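Local coordinates for rhodopsin (Rubrobacter xylanophilus, PDB 6KFQ), which binds retinal within a seven-helix membrane bundle and works as a proton pump, presumably driven by the light its chromophore absorbs, at residues Pro179-Ile184 and Ser195-Leu200; Cys87-Ala92 and Ala161-Thr166; Gly119-Val124 and Ala128-Ile133. One frame throughout, in Å; residues are numbered along the deposited sequence.

Interaction 1: Pro179-Ile184 and Ser195-Leu200; sequences PIVWLI and SVEVFL. With RET (retinal), chain R; MPG ([(Z)-octadec-9-enyl] (2R)-2,3-bis(oxidanyl)propanoate), chain Q; MPG ([(Z)-octadec-9-enyl] (2R)-2,3-bis(oxidanyl)propanoate), chain G.
Val181 and Leu200 cross obliquely where two transmembrane helices of the microbial rhodopsin bundle run antiparallel, their short axes 9.8 Å apart and their N-to-C directions at 173°. Both CB bonds aim at the other helix. Val181 straddles Leu200 CB with its two methyls, CG2 at 3.8 Å and CG1 at 3.9 Å from it. With CG1 turned anti to the backbone N (chi1 173°), the same methyl also lies 4.1 Å from CG of Glu197, beside the aliphatic part of that extended chain. The carboxylate of Glu197 reaches the chain just past the end of helix 158-184, where OE2 is hydrogen-bonded to Thr186 OG1, and OE1 lies near OE2 of Glu187. Ile184 reaches in from one turn beyond Val181. Its CG1 stands between the backbone N and the carbonyl carbon (chi1 65°), which carries CD1 to 4.0 Å from CD1 of Leu200, the two side chains at about a right angle. Bound molecules occupy the flanks of the pair. On the retinal side, C2 of the chromophore sits 3.6 Å above the plane of the Trp182 ring, displaced from the ring centre toward CD1, while Pro179, at the helix kink, packs its CB against the same cyclohexene ring. On the lipid side, one MPG chain passes over the centre of a Phe199 face and another meets that ring at its edge. Helix 124-153 lies against the retinal-facing helix, Phe131 touching Pro179 and Leu183, and Trp5 of helix 2-23 packs on Val198 and meets the Phe199 ring edge-to-face.

Interaction 2: Cys87-Ala92 and Ala161-Thr166; sequences CLLALA and AQIFRT
Phe164 and Leu89 interlock, the ring beside the root of the leucine and the leucine fork beside the phenylalanine backbone, at the end of the seven-helix opsin bundle where helix 70-90 finishes and helix 158-184 is near its start, the cytoplasmic end by the usual topology of microbial rhodopsins. The CB bonds of both residues aim across the gap. In Phe164, CG anti to its own N (chi1 172°) swings the ring out to helix 70-90, beside the small residue Ala90, whose CB lies 3.9 Å from Phe164 CE1. The ring's edge is turned to the root of Leu89, with Phe164 CD1 4.3 Å from Leu89 CB. The leucine fork reaches over the backbone of the facing helix: Leu89 CD1 comes to 4.1 Å from CA of Phe164, and CD2 to 4.3 Å from CG2 of Ile163. A large ring thus fits next to an alanine, and a branched chain into the notch between two neighbouring residues of the opposing helix. All four touching residues are buried and apolar. Helix 124-153 completes the seat of the ring, where Leu149 and Ala153 touch it and Phe150 meets it edge-to-face; Phe34 of helix 32-53 packs on Leu89. Just past Ala90 the chain leaves helical geometry at Leu91, and Leu89 O accepts a hydrogen bond from Arg156 NE. Within 161-166, Gln162 O is gripped by two donors from opposite faces of its plane: Thr166 N, and Thr166 OG1 at 3.1 Å, the hydroxyl tilted 31° from that plane.

Interaction 3: Gly119-Val124 and Ala128-Ile133; sequences GATVNV and AILFII. With MPG ([(Z)-octadec-9-enyl] (2R)-2,3-bis(oxidanyl)propanoate), chain B; RET (retinal), chain R; MPG ([(Z)-octadec-9-enyl] (2R)-2,3-bis(oxidanyl)propanoate), chain D.
Ala128 and Val124 form a backbone hydrogen bond of the first turn of helix 124-153, the second arm of the helical hairpin formed with helix 98-120 in this seven-helix opsin fold: Ala128 N donates to Val124 O at 3.2 Å, with an N-H...O angle of 148°. The second direct contact lies deeper, where CD1 of Leu130 touches OG1 of Thr121 at 3.6 Å, the two side chains at about a right angle. That hydroxyl has its polar partner in its own arm, the carbonyl of Trp117, so the leucine methyl meets an oxygen already bonded. Asn123 fixes the start of the second helix as its N-cap, OD1 accepting a hydrogen bond from Gly126 N. Bound MPG lines one flank: its headgroup region comes 3.9 Å from Thr121 CG2 at atom CXD, and its C4 lies 3.7 Å from CG2 of Ile129. Phe131 faces another way, into the retinal pocket. Its CG is anti to the backbone N (chi1 176°), and from there CD1 approaches to 3.6 Å from RET C3, a carbon of the cyclohexene ring. Trp182 of helix 158-184 stacks on the phenyl ring. With an alanine in place of Phe131, this end of the retinal would probably lose one wall and Trp182 its stacking mate, leaving the indole less firmly held on that side. A second MPG chain runs past the start of the helix, its C5 3.8 Å from CD2 of Phe131 and its C3 3.6 Å from CA of Ala128.

How the interactions relate
From the N terminus, the first segment met is 87-92, which is paired much later in the chain with 161-166, so interaction 2 closes a long loop holding helices 98-120 and 124-153. Interaction 3 closes its own short turn between those two helices, nested inside that loop. Interaction 1 follows in series, linking helix 158-184 to helix 194-218 through a connection of ten residues; helix 158-184 is thus engaged near its start by interaction 2 and at its end by interaction 1. Interactions 1 and 3 touch around the retinal, their centres about 16 Å apart on one side of the molecule. Interaction 2 lies on the opposite side of the chain's centre, its centre about 30 Å and 34 Å from theirs.

Interaction 1: Pro179-Ile184 and Ser195-Leu200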
loop_
_atom_site.group_PDB
_atom_site.type_symbol
_atom_site.label_atom_id
_atom_site.label_comp_id
_atom_site.label_asym_id
_atom_site.label_seq_id
_atom_site.Cartn_x
_atom_site.Cartn_y
_atom_site.Cartn_z
ATOM N N PRO A 179 -3.483 2.915 -10.508
ATOM C CA PRO A 179 -3.549 2.597 -11.944
ATOM C C PRO A 179 -3.794 3.815 -12.818
ATOM O O PRO A 179 -3.340 3.838 -13.968
ATOM C CB PRO A 179 -4.712 1.586 -12.037
ATOM C CG PRO A 179 -5.513 1.791 -10.785
ATOM C CD PRO A 179 -4.462 2.120 -9.733
ATOM N N ILE A 180 -4.494 4.832 -12.308
ATOM C CA ILE A 180 -4.685 6.059 -13.081
ATOM C C ILE A 180 -3.350 6.764 -13.289
ATOM O O ILE A 180 -3.016 7.183 -14.404
ATOM C CB ILE A 180 -5.706 6.975 -12.382
ATOM C CG1 ILE A 180 -7.061 6.270 -12.280
ATOM C CG2 ILE A 180 -5.812 8.332 -13.105
ATOM C CD1 ILE A 180 -8.122 7.075 -11.577
ATOM N N VAL A 181 -2.565 6.907 -12.215
ATOM C CA VAL A 181 -1.243 7.516 -12.351
ATOM C C VAL A 181 -0.396 6.711 -13.332
ATOM O O VAL A 181 0.259 7.268 -14.220
ATOM C CB VAL A 181 -0.559 7.624 -10.979
ATOM C CG1 VAL A 181 0.876 8.087 -11.166
ATOM C CG2 VAL A 181 -1.329 8.581 -10.072
ATOM N N TRP A 182 -0.399 5.384 -13.173
ATOM C CA TRP A 182 0.300 4.501 -14.101
ATOM C C TRP A 182 -0.103 4.806 -15.537
ATOM O O TRP A 182 0.747 4.929 -16.427
ATOM C CB TRP A 182 -0.027 3.049 -13.742
ATOM C CG TRP A 182 0.859 1.985 -14.315
ATOM C CD1 TRP A 182 1.897 1.364 -13.683
ATOM C CD2 TRP A 182 0.742 1.362 -15.605
ATOM N NE1 TRP A 182 2.444 0.404 -14.504
ATOM C CE2 TRP A 182 1.757 0.384 -15.690
ATOM C CE3 TRP A 182 -0.109 1.550 -16.700
ATOM C CZ2 TRP A 182 1.943 -0.414 -16.829
ATOM C CZ3 TRP A 182 0.072 0.745 -17.840
ATOM C CH2 TRP A 182 1.093 -0.219 -17.890
ATOM N N LEU A 183 -1.405 4.972 -15.772
ATOM C CA LEU A 183 -1.890 5.144 -17.138
ATOM C C LEU A 183 -1.508 6.495 -17.723
ATOM O O LEU A 183 -1.279 6.596 -18.934
ATOM C CB LEU A 183 -3.405 4.969 -17.195
ATOM C CG LEU A 183 -3.937 3.538 -17.200
ATOM C CD1 LEU A 183 -5.451 3.580 -17.133
ATOM C CD2 LEU A 183 -3.495 2.774 -18.454
ATOM N N ILE A 184 -1.452 7.551 -16.906
ATOM C CA ILE A 184 -1.063 8.844 -17.457
ATOM C C ILE A 184 0.449 9.022 -17.480
ATOM O O ILE A 184 0.951 9.862 -18.241
ATOM C CB ILE A 184 -1.726 10.014 -16.708
ATOM C CG1 ILE A 184 -1.245 10.082 -15.260
ATOM C CG2 ILE A 184 -3.248 9.879 -16.772
ATOM C CD1 ILE A 184 -1.842 11.240 -14.495
ATOM N N SER A 195 8.578 13.209 -14.028
ATOM C CA SER A 195 8.626 13.967 -12.780
ATOM C C SER A 195 7.243 14.089 -12.152
ATOM O O SER A 195 7.092 13.927 -10.936
ATOM C CB SER A 195 9.226 15.350 -13.024
ATOM O OG SER A 195 9.005 16.164 -11.885
ATOM N N VAL A 196 6.217 14.363 -12.961
ATOM C CA VAL A 196 4.856 14.447 -12.437
ATOM C C VAL A 196 4.403 13.091 -11.909
ATOM O O VAL A 196 3.813 12.990 -10.824
ATOM C CB VAL A 196 3.899 14.982 -13.515
ATOM C CG1 VAL A 196 2.453 14.871 -13.049
ATOM C CG2 VAL A 196 4.241 16.417 -13.861
ATOM N N GLU A 197 4.658 12.028 -12.681
ATOM C CA GLU A 197 4.309 10.681 -12.235
ATOM C C GLU A 197 4.921 10.365 -10.873
ATOM O O GLU A 197 4.253 9.814 -9.987
ATOM C CB GLU A 197 4.774 9.654 -13.266
ATOM C CG GLU A 197 4.601 8.221 -12.813
ATOM C CD GLU A 197 5.301 7.229 -13.721
ATOM O OE1 GLU A 197 5.412 6.058 -13.315
ATOM O OE2 GLU A 197 5.753 7.620 -14.822
ATOM N N VAL A 198 6.204 10.681 -10.700
ATOM C CA VAL A 198 6.870 10.357 -9.442
ATOM C C VAL A 198 6.269 11.164 -8.298
ATOM O O VAL A 198 6.062 10.646 -7.195
ATOM C CB VAL A 198 8.387 10.576 -9.578
ATOM C CG1 VAL A 198 9.075 10.530 -8.220
ATOM C CG2 VAL A 198 8.973 9.503 -10.501
ATOM N N PHE A 199 5.982 12.445 -8.543
ATOM C CA PHE A 199 5.296 13.266 -7.547
ATOM C C PHE A 199 3.973 12.635 -7.129
ATOM O O PHE A 199 3.667 12.531 -5.936
ATOM C CB PHE A 199 5.056 14.670 -8.113
ATOM C CG PHE A 199 4.185 15.532 -7.236
ATOM C CD1 PHE A 199 4.695 16.096 -6.082
ATOM C CD2 PHE A 199 2.856 15.765 -7.566
ATOM C CE1 PHE A 199 3.898 16.884 -5.263
ATOM C CE2 PHE A 199 2.055 16.558 -6.756
ATOM C CZ PHE A 199 2.587 17.121 -5.599
ATOM N N LEU A 200 3.169 12.217 -8.103
ATOM C CA LEU A 200 1.851 11.686 -7.784
ATOM C C LEU A 200 1.958 10.434 -6.925
ATOM O O LEU A 200 1.256 10.304 -5.914
ATOM C CB LEU A 200 1.079 11.407 -9.076
ATOM C CG LEU A 200 0.683 12.705 -9.784
ATOM C CD1 LEU A 200 0.083 12.425 -11.156
ATOM C CD2 LEU A 200 -0.292 13.516 -8.916
HETATM C C1 RET R . -0.628 -0.896 -10.898
HETATM C C2 RET R . -0.575 -0.999 -12.429
HETATM C C3 RET R . -1.434 -2.094 -13.026
HETATM C C4 RET R . -2.880 -1.958 -12.590
HETATM C C5 RET R . -3.052 -1.602 -11.130
HETATM C C6 RET R . -2.032 -1.213 -10.344
HETATM C C7 RET R . -2.287 -0.884 -8.948
HETATM C C8 RET R . -1.426 -0.597 -7.934
HETATM C C9 RET R . -1.712 -0.264 -6.557
HETATM C C10 RET R . -0.704 0.173 -5.779
HETATM C C11 RET R . -0.761 0.550 -4.396
HETATM C C12 RET R . 0.339 0.930 -3.753
HETATM C C13 RET R . 0.449 1.319 -2.367
HETATM C C14 RET R . 1.680 1.562 -1.857
HETATM C C15 RET R . 2.017 1.922 -0.510
HETATM C C16 RET R . 0.412 -1.875 -10.335
HETATM C C17 RET R . -0.183 0.544 -10.578
HETATM C C18 RET R . -4.434 -1.914 -10.624
HETATM C C19 RET R . -3.124 -0.393 -6.062
HETATM C C20 RET R . -0.811 1.397 -1.551
HETATM C C7 MPG Q . 12.032 18.713 -14.770
HETATM C C8 MPG Q . 10.553 18.841 -14.971
HETATM C C9 MPG Q . 9.839 19.518 -13.840
HETATM C C10 MPG Q . 8.826 19.017 -13.173
HETATM C C11 MPG Q . 8.027 19.693 -12.101
HETATM C C12 MPG Q . 6.953 18.817 -11.521
HETATM C C13 MPG Q . 6.060 19.514 -10.508
HETATM C C14 MPG Q . 4.990 18.631 -9.910
HETATM C C15 MPG Q . 4.038 19.343 -8.971
HETATM C C16 MPG Q . 4.668 19.876 -7.709
HETATM C C17 MPG Q . 3.702 20.555 -6.769
HETATM C C18 MPG Q . 4.291 20.930 -5.432
HETATM C C2 MPG G . 1.557 18.914 -11.454
HETATM C C3 MPG G . 0.312 19.136 -10.632
HETATM C C4 MPG G . -0.126 17.942 -9.817
HETATM C C5 MPG G . -1.423 18.189 -9.086
HETATM C C6 MPG G . -1.600 17.437 -7.786
HETATM C C7 MPG G . -2.448 16.176 -7.883
HETATM C C8 MPG G . -2.955 15.683 -6.560
HETATM C C9 MPG G . -1.875 15.488 -5.542
HETATM O O1 MPG G . 3.147 19.905 -12.986
HETATM C C1 MPG G . 2.061 20.189 -12.074
HETATM C CXD MPG G . 4.794 20.535 -14.574
HETATM O O2 MPG G . 5.474 21.673 -15.080
HETATM C C21 MPG G . 4.161 19.727 -15.695
HETATM O O3 MPG G . 5.177 19.316 -16.599
HETATM O O4 MPG G . 3.588 22.099 -13.223
HETATM C CX3 MPG G . 3.774 20.947 -13.521
#

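Interaction 2: Cys87-Ala92 and Ala161-Thr166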
loop_
_atom_site.group_PDB
_atom_site.type_symbol
_atom_site.label_atom_id
_atom_site.label_comp_id
_atom_site.label_asym_id
_atom_site.label_seq_id
_atom_site.Cartn_x
_atom_site.Cartn_y
_atom_site.Cartn_z
ATOM N N CYS A 87 -7.283 -6.622 7.742
ATOM C CA CYS A 87 -7.826 -7.907 8.184
ATOM C C CYS A 87 -7.816 -8.024 9.706
ATOM O O CYS A 87 -8.778 -8.519 10.304
ATOM C CB CYS A 87 -7.033 -9.056 7.568
ATOM S SG CYS A 87 -7.287 -9.289 5.788
ATOM N N LEU A 88 -6.720 -7.609 10.348
ATOM C CA LEU A 88 -6.618 -7.753 11.797
ATOM C C LEU A 88 -7.574 -6.815 12.528
ATOM O O LEU A 88 -8.032 -7.141 13.628
ATOM C CB LEU A 88 -5.175 -7.515 12.238
ATOM C CG LEU A 88 -4.165 -8.468 11.601
ATOM C CD1 LEU A 88 -2.742 -8.081 11.981
ATOM C CD2 LEU A 88 -4.457 -9.901 12.009
ATOM N N LEU A 89 -7.882 -5.653 11.947
ATOM C CA LEU A 89 -8.944 -4.808 12.490
ATOM C C LEU A 89 -10.302 -5.494 12.398
ATOM O O LEU A 89 -11.047 -5.547 13.383
ATOM C CB LEU A 89 -9.004 -3.476 11.750
ATOM C CG LEU A 89 -7.930 -2.428 12.022
ATOM C CD1 LEU A 89 -8.224 -1.200 11.169
ATOM C CD2 LEU A 89 -7.874 -2.057 13.504
ATOM N N ALA A 90 -10.642 -6.019 11.211
ATOM C CA ALA A 90 -12.005 -6.465 10.912
ATOM C C ALA A 90 -12.326 -7.838 11.498
ATOM O O ALA A 90 -13.463 -8.078 11.921
ATOM C CB ALA A 90 -12.229 -6.500 9.394
ATOM N N LEU A 91 -11.361 -8.752 11.521
ATOM C CA LEU A 91 -11.629 -10.139 11.875
ATOM C C LEU A 91 -11.341 -10.399 13.349
ATOM O O LEU A 91 -10.232 -10.142 13.833
ATOM C CB LEU A 91 -10.805 -11.082 10.992
ATOM C CG LEU A 91 -10.990 -10.926 9.480
ATOM C CD1 LEU A 91 -9.825 -11.572 8.722
ATOM C CD2 LEU A 91 -12.314 -11.509 9.006
ATOM N N ALA A 92 -12.346 -10.931 14.055
ATOM C CA ALA A 92 -12.215 -11.163 15.489
ATOM C C ALA A 92 -11.258 -12.308 15.799
ATOM O O ALA A 92 -10.650 -12.329 16.876
ATOM C CB ALA A 92 -13.589 -11.436 16.099
ATOM N N ALA A 161 -15.062 -0.758 14.419
ATOM C CA ALA A 161 -15.818 -0.600 13.179
ATOM C C ALA A 161 -15.570 0.771 12.559
ATOM O O ALA A 161 -15.471 0.900 11.333
ATOM C CB ALA A 161 -17.311 -0.813 13.447
ATOM N N GLN A 162 -15.434 1.802 13.394
ATOM C CA GLN A 162 -15.280 3.163 12.882
ATOM C C GLN A 162 -13.911 3.369 12.240
ATOM O O GLN A 162 -13.806 3.955 11.153
ATOM C CB GLN A 162 -15.517 4.173 14.009
ATOM C CG GLN A 162 -15.330 5.620 13.581
ATOM C CD GLN A 162 -15.509 6.593 14.732
ATOM O OE1 GLN A 162 -16.116 6.265 15.754
ATOM N NE2 GLN A 162 -14.979 7.796 14.572
ATOM N N ILE A 163 -12.841 2.901 12.889
ATOM C CA ILE A 163 -11.522 3.086 12.297
ATOM C C ILE A 163 -11.359 2.188 11.080
ATOM O O ILE A 163 -10.749 2.580 10.077
ATOM C CB ILE A 163 -10.401 2.853 13.329
ATOM C CG1 ILE A 163 -9.037 3.158 12.684
ATOM C CG2 ILE A 163 -10.417 1.424 13.833
ATOM C CD1 ILE A 163 -8.924 4.571 12.110
ATOM N N PHE A 164 -11.913 0.977 11.134
ATOM C CA PHE A 164 -11.871 0.145 9.941
ATOM C C PHE A 164 -12.504 0.866 8.757
ATOM O O PHE A 164 -11.924 0.932 7.669
ATOM C CB PHE A 164 -12.585 -1.188 10.146
ATOM C CG PHE A 164 -12.706 -1.944 8.854
ATOM C CD1 PHE A 164 -11.635 -2.683 8.380
ATOM C CD2 PHE A 164 -13.836 -1.818 8.056
ATOM C CE1 PHE A 164 -11.707 -3.343 7.150
ATOM C CE2 PHE A 164 -13.911 -2.470 6.832
ATOM C CZ PHE A 164 -12.840 -3.227 6.380
ATOM N N ARG A 165 -13.714 1.387 8.951
ATOM C CA ARG A 165 -14.415 2.032 7.848
ATOM C C ARG A 165 -13.623 3.217 7.317
ATOM O O ARG A 165 -13.536 3.419 6.100
ATOM C CB ARG A 165 -15.809 2.455 8.307
ATOM C CG ARG A 165 -16.749 1.268 8.455
ATOM C CD ARG A 165 -17.947 1.592 9.323
ATOM N NE ARG A 165 -18.721 0.390 9.620
ATOM C CZ ARG A 165 -19.576 0.281 10.631
ATOM N NH1 ARG A 165 -19.763 1.305 11.452
ATOM N NH2 ARG A 165 -20.236 -0.853 10.825
ATOM N N THR A 166 -13.018 3.994 8.216
ATOM C CA THR A 166 -12.204 5.125 7.788
ATOM C C THR A 166 -11.008 4.663 6.965
ATOM O O THR A 166 -10.741 5.202 5.886
ATOM C CB THR A 166 -11.747 5.927 9.005
ATOM O OG1 THR A 166 -12.894 6.503 9.632
ATOM C CG2 THR A 166 -10.786 7.030 8.577
#

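Interaction 3: Gly119-Val124 and Ala128-Ile133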
loop_
_atom_site.group_PDB
_atom_site.type_symbol
_atom_site.label_atom_id
_atom_site.label_comp_id
_atom_site.label_asym_id
_atom_site.label_seq_id
_atom_site.Cartn_x
_atom_site.Cartn_y
_atom_site.Cartn_z
ATOM N N GLY A 119 4.910 -2.906 -16.593
ATOM C CA GLY A 119 5.783 -1.742 -16.680
ATOM C C GLY A 119 7.100 -2.043 -17.371
ATOM O O GLY A 119 7.615 -1.219 -18.136
ATOM N N ALA A 120 7.665 -3.225 -17.111
ATOM C CA ALA A 120 8.928 -3.637 -17.715
ATOM C C ALA A 120 8.787 -4.085 -19.162
ATOM O O ALA A 120 9.805 -4.246 -19.847
ATOM C CB ALA A 120 9.551 -4.769 -16.891
ATOM N N THR A 121 7.568 -4.278 -19.650
ATOM C CA THR A 121 7.350 -4.823 -20.984
ATOM C C THR A 121 7.420 -3.708 -22.018
ATOM O O THR A 121 6.736 -2.686 -21.892
ATOM C CB THR A 121 5.999 -5.542 -21.057
ATOM O OG1 THR A 121 6.009 -6.650 -20.154
ATOM C CG2 THR A 121 5.728 -6.065 -22.468
ATOM N N VAL A 122 8.261 -3.904 -23.034
ATOM C CA VAL A 122 8.397 -2.906 -24.090
ATOM C C VAL A 122 7.295 -3.071 -25.131
ATOM O O VAL A 122 6.744 -2.081 -25.629
ATOM C CB VAL A 122 9.801 -2.991 -24.719
ATOM C CG1 VAL A 122 9.876 -2.176 -25.999
ATOM C CG2 VAL A 122 10.849 -2.514 -23.729
ATOM N N ASN A 123 6.956 -4.317 -25.467
ATOM C CA ASN A 123 5.883 -4.592 -26.413
ATOM C C ASN A 123 4.580 -3.956 -25.942
ATOM O O ASN A 123 4.086 -4.261 -24.851
ATOM C CB ASN A 123 5.716 -6.101 -26.575
ATOM C CG ASN A 123 4.733 -6.460 -27.663
ATOM O OD1 ASN A 123 3.526 -6.272 -27.509
ATOM N ND2 ASN A 123 5.244 -6.982 -28.778
ATOM N N VAL A 124 4.011 -3.084 -26.778
ATOM C CA VAL A 124 2.859 -2.290 -26.357
ATOM C C VAL A 124 1.628 -3.163 -26.147
ATOM O O VAL A 124 0.808 -2.883 -25.266
ATOM C CB VAL A 124 2.587 -1.164 -27.374
ATOM C CG1 VAL A 124 2.227 -1.738 -28.744
ATOM C CG2 VAL A 124 1.490 -0.234 -26.873
ATOM N N ALA A 128 -0.500 -3.815 -22.486
ATOM C CA ALA A 128 -1.926 -3.567 -22.313
ATOM C C ALA A 128 -2.617 -4.760 -21.674
ATOM O O ALA A 128 -3.378 -4.608 -20.711
ATOM C CB ALA A 128 -2.563 -3.226 -23.662
ATOM N N ILE A 129 -2.365 -5.965 -22.194
ATOM C CA ILE A 129 -3.014 -7.150 -21.637
ATOM C C ILE A 129 -2.596 -7.353 -20.183
ATOM O O ILE A 129 -3.408 -7.745 -19.338
ATOM C CB ILE A 129 -2.725 -8.396 -22.501
ATOM C CG1 ILE A 129 -3.550 -9.585 -22.013
ATOM C CG2 ILE A 129 -1.254 -8.757 -22.486
ATOM C CD1 ILE A 129 -5.033 -9.441 -22.276
ATOM N N LEU A 130 -1.330 -7.077 -19.866
ATOM C CA LEU A 130 -0.871 -7.237 -18.488
ATOM C C LEU A 130 -1.470 -6.186 -17.563
ATOM O O LEU A 130 -1.722 -6.469 -16.384
ATOM C CB LEU A 130 0.652 -7.178 -18.433
ATOM C CG LEU A 130 1.331 -8.366 -19.101
ATOM C CD1 LEU A 130 2.839 -8.144 -19.222
ATOM C CD2 LEU A 130 1.021 -9.616 -18.320
ATOM N N PHE A 131 -1.710 -4.977 -18.069
ATOM C CA PHE A 131 -2.398 -3.988 -17.248
ATOM C C PHE A 131 -3.824 -4.435 -16.960
ATOM O O PHE A 131 -4.348 -4.212 -15.864
ATOM C CB PHE A 131 -2.374 -2.620 -17.936
ATOM C CG PHE A 131 -3.144 -1.561 -17.203
ATOM C CD1 PHE A 131 -2.525 -0.784 -16.227
ATOM C CD2 PHE A 131 -4.490 -1.352 -17.470
ATOM C CE1 PHE A 131 -3.233 0.175 -15.537
ATOM C CE2 PHE A 131 -5.213 -0.396 -16.781
ATOM C CZ PHE A 131 -4.577 0.374 -15.807
ATOM N N ILE A 132 -4.471 -5.073 -17.931
ATOM C CA ILE A 132 -5.830 -5.547 -17.701
ATOM C C ILE A 132 -5.838 -6.661 -16.667
ATOM O O ILE A 132 -6.680 -6.680 -15.760
ATOM C CB ILE A 132 -6.472 -6.002 -19.021
ATOM C CG1 ILE A 132 -6.458 -4.850 -20.013
ATOM C CG2 ILE A 132 -7.903 -6.463 -18.776
ATOM C CD1 ILE A 132 -7.180 -3.644 -19.521
ATOM N N ILE A 133 -4.919 -7.626 -16.802
ATOM C CA ILE A 133 -4.831 -8.697 -15.813
ATOM C C ILE A 133 -4.596 -8.114 -14.420
ATOM O O ILE A 133 -5.233 -8.520 -13.441
ATOM C CB ILE A 133 -3.727 -9.699 -16.206
ATOM C CG1 ILE A 133 -4.074 -10.371 -17.534
ATOM C CG2 ILE A 133 -3.565 -10.758 -15.136
ATOM C CD1 ILE A 133 -2.913 -11.098 -18.178
HETATM C C2 MPG B . 1.282 -11.678 -22.223
HETATM C C3 MPG B . 0.514 -12.396 -21.134
HETATM C C4 MPG B . -0.987 -12.295 -21.282
HETATM C C5 MPG B . -1.614 -13.349 -22.165
HETATM C C6 MPG B . -1.893 -14.664 -21.469
HETATM C C7 MPG B . -3.029 -14.603 -20.454
HETATM C C8 MPG B . -3.363 -15.917 -19.809
HETATM C C9 MPG B . -4.586 -15.858 -18.945
HETATM C C10 MPG B . -4.696 -16.168 -17.673
HETATM C C11 MPG B . -5.962 -16.028 -16.884
HETATM C C12 MPG B . -6.428 -17.290 -16.217
HETATM C C13 MPG B . -5.845 -17.539 -14.834
HETATM C C14 MPG B . -6.439 -18.737 -14.130
HETATM C C15 MPG B . -6.039 -18.891 -12.678
HETATM C C16 MPG B . -6.700 -20.064 -11.987
HETATM C C17 MPG B . -6.372 -20.261 -10.531
HETATM C C18 MPG B . -7.033 -21.475 -9.918
HETATM O O1 MPG B . 3.381 -10.700 -22.907
HETATM C C1 MPG B . 2.752 -11.555 -21.924
HETATM C CXD MPG B . 5.258 -9.629 -23.897
HETATM O O2 MPG B . 4.235 -9.198 -24.778
HETATM C C21 MPG B . 6.333 -10.412 -24.633
HETATM O O3 MPG B . 6.899 -9.603 -25.652
HETATM O O4 MPG B . 5.352 -10.811 -21.823
HETATM C CX3 MPG B . 4.679 -10.451 -22.754
HETATM C C1 RET R . -0.628 -0.896 -10.898
HETATM C C2 RET R . -0.575 -0.999 -12.429
HETATM C C3 RET R . -1.434 -2.094 -13.026
HETATM C C4 RET R . -2.880 -1.958 -12.590
HETATM C C5 RET R . -3.052 -1.602 -11.130
HETATM C C6 RET R . -2.032 -1.213 -10.344
HETATM C C7 RET R . -2.287 -0.884 -8.948
HETATM C C8 RET R . -1.426 -0.597 -7.934
HETATM C C9 RET R . -1.712 -0.264 -6.557
HETATM C C10 RET R . -0.704 0.173 -5.779
HETATM C C11 RET R . -0.761 0.550 -4.396
HETATM C C12 RET R . 0.339 0.930 -3.753
HETATM C C13 RET R . 0.449 1.319 -2.367
HETATM C C14 RET R . 1.680 1.562 -1.857
HETATM C C15 RET R . 2.017 1.922 -0.510
HETATM C C16 RET R . 0.412 -1.875 -10.335
HETATM C C17 RET R . -0.183 0.544 -10.578
HETATM C C18 RET R . -4.434 -1.914 -10.624
HETATM C C19 RET R . -3.124 -0.393 -6.062
HETATM C C20 RET R . -0.811 1.397 -1.551
HETATM C C2 MPG D . -1.311 1.061 -21.969
HETATM C C3 MPG D . -2.311 -0.020 -21.631
HETATM C C4 MPG D . -3.739 0.482 -21.574
HETATM C C5 MPG D . -4.749 -0.583 -21.210
HETATM C C6 MPG D . -6.192 -0.205 -21.456
HETATM C C7 MPG D . -6.706 0.978 -20.644
HETATM C C8 MPG D . -7.002 2.203 -21.457
HETATM C C9 MPG D . -7.729 3.253 -20.677
HETATM C C10 MPG D . -8.061 4.458 -21.065
HETATM C C11 MPG D . -7.830 5.111 -22.393
HETATM C C12 MPG D . -9.072 5.748 -22.943
HETATM C C13 MPG D . -8.898 6.551 -24.226
HETATM C C14 MPG D . -8.439 7.979 -24.036
HETATM C C15 MPG D . -6.972 8.147 -23.717
#